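Citryl-spermidine/3,4-dihydroxybenzoyl-citryl-spermidine:spermidine ligase (Bacillus anthracis, PDB 3TO3) catalyses the ATP-dependent condensation of spermidine with citryl-spermidine intermediates, a step in the biosynthesis of the siderophore petrobactin. Local coordinates at residues N292-I304 and G364-H376. Numbering follows the deposited sequence. Where two conformers were deposited one is given.
Sequences NPKRPYVKVSLNI and GSLGCIWRESVHH. With ATP (adenosine-5'-triphosphate), chain E.
With CG opposite its carbonyl carbon (chi1 -49°), Tyr-297 lays its ring along the backbone of Arg-371 to Val-374, while Ser-373, its OG trans to the backbone N (chi1 -178°), reaches back to the turn of Asn-292 to Arg-295. The carbonyl O of Glu-372 meets the edge of the tyrosine ring, 3.1 Å from CE2, and the phenol OH of Tyr-297 accepts a nearly straight bond from Val-374 N (3.1 Å). Ser-373 OG donates to Pro-293 O at 2.7 Å and also accepts from His-375 N, closing an ST turn; a water bridges Lys-294 O and Ser-373 N. These bonds tie the turn that leads into the strand from Tyr-297 to the loop that leaves the strand ending at Arg-371.

Between Tyr-297 and Val-300 the chain pairs antiparallel with Cys-368 to Arg-371. Tyr-297/Arg-371 and Lys-299/Ile-369 are the hydrogen-bonded pairs, each linked by two N-H...O bonds, one in either direction, with Lys-299 N 2.8 Å from Ile-369 O. On the face of Val-298 and Val-300, Cys-368 SG touches Val-298 CG1 (3.5 Å) and lies over one face of the Trp-370 indole, toward its rim; Pro-296 and Val-298 lie beside the indole, pointing the same way. Past Val-300, where the regular pairing stops, Ser-301 OG donates to Gly-364 O (2.6 Å), and Ser-365 OG to Asn-303 OD1 (2.8 Å).

On the other face the extended Lys-299, an ATP-binding residue, directs NZ to the beta-phosphate oxygen O2B of ATP, although the exact place of NZ is less certain. Asp-459, a magnesium ligand, forms a salt bridge with Arg-371 and, as modelled, with Lys-299, so one carboxylate probably positions both cations beside the phosphate. Within the mixed sheet, strand 297-306 is flanked by strand 286-289 and strand 367-371 by strand 345-355, while helix 208-219 and strand 241-246 pack against Trp-370 and helix 248-258 adjoins Ser-301 and Asn-303.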
ATOM      1  N   ASN B 292     -16.218  13.178 -27.718  1.00 60.41           N
ATOM      2  CA  ASN B 292     -17.206  14.249 -27.838  1.00 63.83           C
ATOM      3  C   ASN B 292     -16.923  15.401 -26.859  1.00 58.91           C
ATOM      4  O   ASN B 292     -17.473  15.450 -25.759  1.00 55.67           O
ATOM      5  CB  ASN B 292     -18.632  13.703 -27.640  1.00 62.98           C
ATOM      6  CG  ASN B 292     -19.038  12.686 -28.712  1.00 66.85           C
ATOM      7  OD1 ASN B 292     -19.218  11.500 -28.423  1.00 76.92           O
ATOM      8  ND2 ASN B 292     -19.200  13.149 -29.944  1.00 57.48           N
ATOM      9  N   PRO B 293     -16.056  16.333 -27.264  1.00 53.93           N
ATOM     10  CA  PRO B 293     -15.525  17.376 -26.372  1.00 49.06           C
ATOM     11  C   PRO B 293     -16.584  18.251 -25.704  1.00 52.05           C
ATOM     12  O   PRO B 293     -16.301  18.831 -24.657  1.00 50.78           O
ATOM     13  CB  PRO B 293     -14.636  18.203 -27.290  1.00 59.80           C
ATOM     14  CG  PRO B 293     -14.236  17.229 -28.395  1.00 61.81           C
ATOM     15  CD  PRO B 293     -15.448  16.374 -28.606  1.00 57.10           C
ATOM     16  N   LYS B 294     -17.787  18.339 -26.259  1.00 56.59           N
ATOM     17  CA  LYS B 294     -18.822  19.151 -25.602  1.00 58.23           C
ATOM     18  C   LYS B 294     -19.471  18.413 -24.425  1.00 51.31           C
ATOM     19  O   LYS B 294     -20.086  19.019 -23.552  1.00 52.20           O
ATOM     20  CB  LYS B 294     -19.899  19.600 -26.591  1.00 62.54           C
ATOM     21  CG  LYS B 294     -19.367  20.308 -27.836  1.00 79.91           C
ATOM     22  CD  LYS B 294     -18.835  21.691 -27.517  1.00 88.39           C
ATOM     23  CE  LYS B 294     -18.909  22.614 -28.750  1.00 99.97           C
ATOM     24  NZ  LYS B 294     -20.285  23.135 -29.040  1.00101.73           N
ATOM     25  N   ARG B 295     -19.345  17.100 -24.415  1.00 40.98           N
ATOM     26  CA  ARG B 295     -19.889  16.318 -23.326  1.00 41.88           C
ATOM     27  C   ARG B 295     -19.178  16.656 -22.015  1.00 43.19           C
ATOM     28  O   ARG B 295     -18.050  17.139 -22.013  1.00 42.42           O
ATOM     29  CB  ARG B 295     -19.767  14.849 -23.672  1.00 47.45           C
ATOM     30  CG  ARG B 295     -20.646  14.500 -24.886  1.00 54.68           C
ATOM     31  CD  ARG B 295     -22.021  14.054 -24.426  1.00 49.94           C
ATOM     32  NE  ARG B 295     -21.867  12.864 -23.607  1.00 52.83           N
ATOM     33  CZ  ARG B 295     -21.511  11.684 -24.104  1.00 57.01           C
ATOM     34  NH1 ARG B 295     -21.330  11.573 -25.413  1.00 49.56           N
ATOM     35  NH2 ARG B 295     -21.346  10.623 -23.301  1.00 56.36           N
ATOM     36  N   PRO B 296     -19.864  16.452 -20.898  1.00 42.31           N
ATOM     37  CA  PRO B 296     -19.330  16.806 -19.579  1.00 46.42           C
ATOM     38  C   PRO B 296     -18.125  15.943 -19.168  1.00 49.26           C
ATOM     39  O   PRO B 296     -17.962  14.817 -19.633  1.00 45.36           O
ATOM     40  CB  PRO B 296     -20.511  16.506 -18.636  1.00 48.68           C
ATOM     41  CG  PRO B 296     -21.310  15.418 -19.364  1.00 40.84           C
ATOM     42  CD  PRO B 296     -21.194  15.818 -20.828  1.00 42.60           C
ATOM     43  N   TYR B 297     -17.292  16.507 -18.300  1.00 43.00           N
ATOM     44  CA  TYR B 297     -16.232  15.785 -17.628  1.00 40.04           C
ATOM     45  C   TYR B 297     -16.833  14.891 -16.557  1.00 40.53           C
ATOM     46  O   TYR B 297     -17.951  15.120 -16.077  1.00 40.19           O
ATOM     47  CB  TYR B 297     -15.258  16.741 -16.920  1.00 46.17           C
ATOM     48  CG  TYR B 297     -14.738  17.910 -17.734  1.00 47.65           C
ATOM     49  CD1 TYR B 297     -13.721  17.745 -18.667  1.00 42.46           C
ATOM     50  CD2 TYR B 297     -15.256  19.196 -17.533  1.00 48.85           C
ATOM     51  CE1 TYR B 297     -13.235  18.845 -19.415  1.00 44.85           C
ATOM     52  CE2 TYR B 297     -14.798  20.280 -18.248  1.00 49.20           C
ATOM     53  CZ  TYR B 297     -13.785  20.110 -19.194  1.00 49.23           C
ATOM     54  OH  TYR B 297     -13.353  21.225 -19.889  1.00 46.51           O
ATOM     55  N   VAL B 298     -16.052  13.891 -16.172  1.00 34.73           N
ATOM     56  CA  VAL B 298     -16.393  12.965 -15.121  1.00 34.42           C
ATOM     57  C   VAL B 298     -15.302  13.067 -14.065  1.00 42.82           C
ATOM     58  O   VAL B 298     -14.092  12.951 -14.371  1.00 41.89           O
ATOM     59  CB  VAL B 298     -16.468  11.554 -15.703  1.00 45.29           C
ATOM     60  CG1 VAL B 298     -17.176  10.679 -14.800  1.00 57.67           C
ATOM     61  CG2 VAL B 298     -17.266  11.604 -16.966  1.00 59.81           C
ATOM     62  N   LYS B 299     -15.713  13.343 -12.837  1.00 36.79           N
ATOM     63  CA  LYS B 299     -14.788  13.336 -11.720  1.00 41.51           C
ATOM     64  C   LYS B 299     -15.131  12.127 -10.877  1.00 45.58           C
ATOM     65  O   LYS B 299     -16.252  12.031 -10.336  1.00 39.83           O
ATOM     66  CB  LYS B 299     -14.866  14.632 -10.906  1.00 33.82           C
ATOM     67  CG  LYS B 299     -13.925  14.701  -9.705  1.00 39.52           C
ATOM     68  CD  LYS B 299     -13.930  16.092  -9.070  1.00 44.29           C
ATOM     69  CE  LYS B 299     -12.728  16.295  -8.163  1.00 57.19           C
ATOM     70  NZ  LYS B 299     -12.779  17.620  -7.459  1.00 59.88           N
ATOM     71  N   VAL B 300     -14.186  11.192 -10.786  1.00 39.53           N
ATOM     72  CA  VAL B 300     -14.495   9.901 -10.186  1.00 36.95           C
ATOM     73  C   VAL B 300     -13.555   9.548  -9.054  1.00 45.25           C
ATOM     74  O   VAL B 300     -12.472  10.113  -8.944  1.00 42.49           O
ATOM     75  CB  VAL B 300     -14.498   8.777 -11.230  1.00 37.20           C
ATOM     76  CG1 VAL B 300     -15.609   8.997 -12.219  1.00 32.74           C
ATOM     77  CG2 VAL B 300     -13.151   8.733 -11.976  1.00 32.99           C
ATOM     78  N   SER B 301     -13.992   8.635  -8.193  1.00 44.39           N
ATOM     79  CA  SER B 301     -13.182   8.206  -7.057  1.00 36.33           C
ATOM     80  C   SER B 301     -11.874   7.541  -7.521  1.00 36.36           C
ATOM     81  O   SER B 301     -11.874   6.762  -8.471  1.00 35.70           O
ATOM     82  CB  SER B 301     -13.982   7.214  -6.224  1.00 40.99           C
ATOM     83  OG  SER B 301     -14.974   7.897  -5.488  1.00 50.25           O
ATOM     84  N   LEU B 302     -10.758   7.862  -6.882  1.00 33.79           N
ATOM     85  CA  LEU B 302      -9.535   7.131  -7.175  1.00 38.50           C
ATOM     86  C   LEU B 302      -8.781   6.877  -5.896  1.00 43.74           C
ATOM     87  O   LEU B 302      -8.411   7.821  -5.205  1.00 46.91           O
ATOM     88  CB  LEU B 302      -8.710   7.943  -8.146  1.00 44.41           C
ATOM     89  CG  LEU B 302      -7.597   7.268  -8.923  1.00 49.41           C
ATOM     90  CD1 LEU B 302      -8.123   6.131  -9.823  1.00 43.83           C
ATOM     91  CD2 LEU B 302      -6.856   8.361  -9.720  1.00 43.61           C
ATOM     92  N   ASN B 303      -8.469   5.635  -5.554  1.00 45.11           N
ATOM     93  CA  ASN B 303      -7.805   5.561  -4.283  1.00 41.59           C
ATOM     94  C   ASN B 303      -6.306   5.473  -4.521  1.00 46.50           C
ATOM     95  O   ASN B 303      -5.701   4.420  -4.403  1.00 45.69           O
ATOM     96  CB  ASN B 303      -8.254   4.247  -3.619  1.00 39.07           C
ATOM     97  CG  ASN B 303      -9.454   4.425  -2.688  1.00 43.55           C
ATOM     98  OD1 ASN B 303     -10.592   4.678  -3.131  1.00 41.05           O
ATOM     99  ND2 ASN B 303      -9.209   4.275  -1.395  1.00 37.12           N
ATOM    100  N   ILE B 304      -5.691   6.641  -4.496  1.00 51.92           N
ATOM    101  CA  ILE B 304      -4.261   6.806  -4.680  1.00 64.77           C
ATOM    102  C   ILE B 304      -3.970   8.086  -3.929  1.00 64.86           C
ATOM    103  O   ILE B 304      -4.857   8.936  -3.704  1.00 56.36           O
ATOM    104  CB  ILE B 304      -3.743   6.964  -6.180  1.00 62.05           C
ATOM    105  CG1 ILE B 304      -4.185   8.288  -6.792  1.00 65.32           C
ATOM    106  CG2 ILE B 304      -4.074   5.777  -7.084  1.00 51.35           C
ATOM    107  CD1 ILE B 304      -3.519   8.575  -8.129  1.00 72.18           C
ATOM    108  N   GLY B 364     -15.725   6.867   0.535  1.00 45.51           N
ATOM    109  CA  GLY B 364     -15.468   7.732  -0.608  1.00 37.98           C
ATOM    110  C   GLY B 364     -14.995   7.099  -1.898  1.00 39.98           C
ATOM    111  O   GLY B 364     -14.647   7.785  -2.872  1.00 39.01           O
ATOM    112  N   SER B 365     -14.995   5.776  -1.909  1.00 42.47           N
ATOM    113  CA  SER B 365     -14.335   5.020  -2.962  1.00 38.05           C
ATOM    114  C   SER B 365     -15.125   4.797  -4.230  1.00 37.30           C
ATOM    115  O   SER B 365     -14.558   4.358  -5.217  1.00 38.02           O
ATOM    116  CB  SER B 365     -13.891   3.662  -2.407  1.00 39.35           C
ATOM    117  OG  SER B 365     -12.753   3.860  -1.583  1.00 55.69           O
ATOM    118  N   LEU B 366     -16.440   4.976  -4.195  1.00 34.52           N
ATOM    119  CA  LEU B 366     -17.199   4.851  -5.423  1.00 37.55           C
ATOM    120  C   LEU B 366     -18.178   6.016  -5.594  1.00 43.59           C
ATOM    121  O   LEU B 366     -19.311   5.953  -5.146  1.00 48.28           O
ATOM    122  CB  LEU B 366     -17.962   3.540  -5.276  1.00 33.95           C
ATOM    123  CG  LEU B 366     -18.559   2.865  -6.477  1.00 44.25           C
ATOM    124  CD1 LEU B 366     -17.544   2.805  -7.548  1.00 54.38           C
ATOM    125  CD2 LEU B 366     -18.918   1.497  -5.983  1.00 43.42           C
ATOM    126  N   GLY B 367     -17.848   6.954  -6.447  1.00 48.50           N
ATOM    127  CA  GLY B 367     -18.619   8.163  -6.486  1.00 34.12           C
ATOM    128  C   GLY B 367     -18.315   8.835  -7.782  1.00 39.39           C
ATOM    129  O   GLY B 367     -17.251   8.631  -8.338  1.00 37.55           O
ATOM    130  N   CYS B 368     -19.238   9.662  -8.250  1.00 40.32           N
ATOM    131  CA  CYS B 368     -19.054  10.372  -9.487  1.00 40.83           C
ATOM    132  C   CYS B 368     -19.697  11.746  -9.451  1.00 40.72           C
ATOM    133  O   CYS B 368     -20.829  11.890  -9.002  1.00 45.30           O
ATOM    134  CB  CYS B 368     -19.643   9.538 -10.632  1.00 34.57           C
ATOM    135  SG  CYS B 368     -19.589  10.356 -12.253  1.00 42.96           S
ATOM    136  N   ILE B 369     -19.003  12.749  -9.984  1.00 40.27           N
ATOM    137  CA  ILE B 369     -19.603  14.056 -10.237  1.00 37.66           C
ATOM    138  C   ILE B 369     -19.392  14.450 -11.693  1.00 39.57           C
ATOM    139  O   ILE B 369     -18.280  14.365 -12.202  1.00 38.62           O
ATOM    140  CB  ILE B 369     -18.985  15.152  -9.371  1.00 39.08           C
ATOM    141  CG1 ILE B 369     -19.307  14.933  -7.903  1.00 42.61           C
ATOM    142  CG2 ILE B 369     -19.477  16.535  -9.834  1.00 42.57           C
ATOM    143  CD1 ILE B 369     -18.299  15.582  -6.937  1.00 46.92           C
ATOM    144  N   TRP B 370     -20.450  14.883 -12.369  1.00 49.89           N
ATOM    145  CA  TRP B 370     -20.333  15.315 -13.764  1.00 39.53           C
ATOM    146  C   TRP B 370     -20.185  16.812 -13.785  1.00 38.29           C
ATOM    147  O   TRP B 370     -20.788  17.495 -12.980  1.00 47.86           O
ATOM    148  CB  TRP B 370     -21.550  14.927 -14.579  1.00 35.51           C
ATOM    149  CG  TRP B 370     -21.619  13.510 -14.996  1.00 37.02           C
ATOM    150  CD1 TRP B 370     -21.130  12.992 -16.148  1.00 37.71           C
ATOM    151  CD2 TRP B 370     -22.253  12.413 -14.301  1.00 38.37           C
ATOM    152  NE1 TRP B 370     -21.419  11.652 -16.233  1.00 39.41           N
ATOM    153  CE2 TRP B 370     -22.091  11.262 -15.102  1.00 39.80           C
ATOM    154  CE3 TRP B 370     -22.936  12.293 -13.083  1.00 42.39           C
ATOM    155  CZ2 TRP B 370     -22.578   9.989 -14.723  1.00 41.52           C
ATOM    156  CZ3 TRP B 370     -23.429  11.031 -12.712  1.00 40.43           C
ATOM    157  CH2 TRP B 370     -23.235   9.895 -13.535  1.00 41.77           C
ATOM    158  N   ARG B 371     -19.372  17.335 -14.698  1.00 39.10           N
ATOM    159  CA  ARG B 371     -19.155  18.780 -14.757  1.00 34.90           C
ATOM    160  C   ARG B 371     -19.229  19.306 -16.198  1.00 43.65           C
ATOM    161  O   ARG B 371     -18.828  18.598 -17.131  1.00 47.42           O
ATOM    162  CB  ARG B 371     -17.828  19.131 -14.079  1.00 40.91           C
ATOM    163  CG  ARG B 371     -17.168  20.362 -14.597  1.00 53.21           C
ATOM    164  CD  ARG B 371     -16.198  20.945 -13.572  1.00 56.84           C
ATOM    165  NE  ARG B 371     -15.026  20.124 -13.338  1.00 61.87           N
ATOM    166  CZ  ARG B 371     -14.471  19.949 -12.140  1.00 60.72           C
ATOM    167  NH1 ARG B 371     -14.985  20.524 -11.068  1.00 59.83           N
ATOM    168  NH2 ARG B 371     -13.393  19.196 -12.011  1.00 59.26           N
ATOM    169  N   GLU B 372     -19.761  20.522 -16.382  1.00 38.81           N
ATOM    170  CA  GLU B 372     -19.891  21.114 -17.725  1.00 47.58           C
ATOM    171  C   GLU B 372     -18.534  21.226 -18.405  1.00 42.85           C
ATOM    172  O   GLU B 372     -17.560  21.663 -17.788  1.00 44.11           O
ATOM    173  CB  GLU B 372     -20.475  22.536 -17.672  1.00 44.56           C
ATOM    174  CG  GLU B 372     -21.903  22.650 -17.242  1.00 55.81           C
ATOM    175  CD  GLU B 372     -22.373  24.106 -17.228  1.00 65.04           C
ATOM    176  OE1 GLU B 372     -21.641  24.970 -16.652  1.00 50.35           O
ATOM    177  OE2 GLU B 372     -23.470  24.380 -17.799  1.00 73.38           O
ATOM    178  N   SER B 373     -18.475  20.869 -19.678  1.00 46.19           N
ATOM    179  CA  SER B 373     -17.268  21.076 -20.489  1.00 46.05           C
ATOM    180  C   SER B 373     -17.037  22.552 -20.694  1.00 45.61           C
ATOM    181  O   SER B 373     -17.973  23.271 -21.017  1.00 52.04           O
ATOM    182  CB  SER B 373     -17.468  20.465 -21.877  1.00 50.70           C
ATOM    183  OG  SER B 373     -16.290  20.617 -22.646  1.00 53.70           O
ATOM    184  N   VAL B 374     -15.805  23.013 -20.540  1.00 44.20           N
ATOM    185  CA  VAL B 374     -15.493  24.413 -20.832  1.00 45.97           C
ATOM    186  C   VAL B 374     -15.804  24.782 -22.301  1.00 50.74           C
ATOM    187  O   VAL B 374     -16.051  25.949 -22.623  1.00 49.45           O
ATOM    188  CB  VAL B 374     -14.020  24.743 -20.538  1.00 51.15           C
ATOM    189  CG1 VAL B 374     -13.137  24.251 -21.669  1.00 53.92           C
ATOM    190  CG2 VAL B 374     -13.848  26.223 -20.368  1.00 46.51           C
ATOM    191  N   HIS B 375     -15.818  23.795 -23.188  1.00 49.96           N
ATOM    192  CA  HIS B 375     -16.166  24.053 -24.597  1.00 53.80           C
ATOM    193  C   HIS B 375     -17.591  24.525 -24.845  1.00 61.29           C
ATOM    194  O   HIS B 375     -17.865  25.139 -25.865  1.00 75.13           O
ATOM    195  CB  HIS B 375     -15.841  22.848 -25.475  1.00 58.02           C
ATOM    196  CG  HIS B 375     -14.390  22.507 -25.467  1.00 67.10           C
ATOM    197  ND1 HIS B 375     -13.452  23.262 -26.131  1.00 73.94           N
ATOM    198  CD2 HIS B 375     -13.709  21.529 -24.828  1.00 66.76           C
ATOM    199  CE1 HIS B 375     -12.254  22.749 -25.925  1.00 74.47           C
ATOM    200  NE2 HIS B 375     -12.383  21.698 -25.134  1.00 75.04           N
ATOM    201  N   HIS B 376     -18.482  24.213 -23.911  0.57 60.58           N
ATOM    202  CA  HIS B 376     -19.840  24.736 -23.883  0.57 62.83           C
ATOM    203  C   HIS B 376     -19.780  26.264 -23.931  0.57 67.26           C
ATOM    204  O   HIS B 376     -20.562  26.903 -24.627  0.57 75.60           O
ATOM    205  CB  HIS B 376     -20.518  24.240 -22.594  0.57 64.80           C
ATOM    206  CG  HIS B 376     -21.940  24.681 -22.415  0.57 70.13           C
ATOM    207  ND1 HIS B 376     -22.333  25.999 -22.492  0.57 76.88           N
ATOM    208  CD2 HIS B 376     -23.056  23.973 -22.107  0.57 76.29           C
ATOM    209  CE1 HIS B 376     -23.636  26.081 -22.272  0.57 83.30           C
ATOM    210  NE2 HIS B 376     -24.098  24.865 -22.034  0.57 80.18           N
TER
HETATM  211  PB  ATP E 617      -9.309  17.771  -8.236  0.71 84.11           P
HETATM  212  O1B ATP E 617      -9.458  16.330  -8.655  0.71 79.96           O
HETATM  213  O2B ATP E 617     -10.021  17.992  -6.927  0.71 83.35           O
HETATM  214  O3B ATP E 617      -9.885  18.708  -9.361  0.71 56.14           O
HETATM  215  PA  ATP E 617      -6.886  17.455  -7.045  0.71113.19           P
HETATM  216  O1A ATP E 617      -7.431  16.070  -6.756  0.71110.20           O
HETATM  217  O2A ATP E 617      -6.786  18.320  -5.794  0.71109.54           O
HETATM  218  O3A ATP E 617      -7.805  18.166  -8.078  0.71129.61           O
HETATM  219  O5' ATP E 617      -5.459  17.266  -7.673  0.71126.49           O
HETATM  220  C5' ATP E 617      -4.956  18.177  -8.578  0.71119.91           C
HETATM  221  C4' ATP E 617      -3.550  18.156  -8.795  0.71113.13           C
HETATM  222  O4' ATP E 617      -3.121  19.433  -9.379  0.71106.95           O
HETATM  223  C3' ATP E 617      -2.824  18.029  -7.510  0.71112.13           C
HETATM  224  O3' ATP E 617      -2.046  16.895  -7.519  0.71113.31           O
HETATM  225  C2' ATP E 617      -1.996  19.244  -7.419  0.71105.73           C
HETATM  226  O2' ATP E 617      -0.791  18.972  -6.839  0.71100.76           O
HETATM  227  C1' ATP E 617      -1.844  19.630  -8.851  0.71102.06           C
HETATM  228  N9  ATP E 617      -1.353  20.961  -9.090  0.71 90.74           N
HETATM  229  C8  ATP E 617      -0.321  21.247  -9.902  0.71 80.07           C
HETATM  230  N7  ATP E 617      -0.143  22.575  -9.889  0.71 77.72           N
HETATM  231  C5  ATP E 617      -1.063  23.142  -9.077  0.71 82.29           C
HETATM  232  C6  ATP E 617      -1.333  24.468  -8.708  0.71 77.09           C
HETATM  233  N6  ATP E 617      -0.523  25.529  -9.239  0.71 73.57           N
HETATM  234  N1  ATP E 617      -2.352  24.720  -7.854  0.71 77.65           N
HETATM  235  C2  ATP E 617      -3.100  23.709  -7.363  0.71 82.60           C
HETATM  236  N3  ATP E 617      -2.863  22.421  -7.699  0.71 87.43           N
HETATM  237  C4  ATP E 617      -1.853  22.105  -8.552  0.71 88.61           C
HETATM  238  O   HOH W   1     -20.756  19.742 -21.069  1.00 59.02           O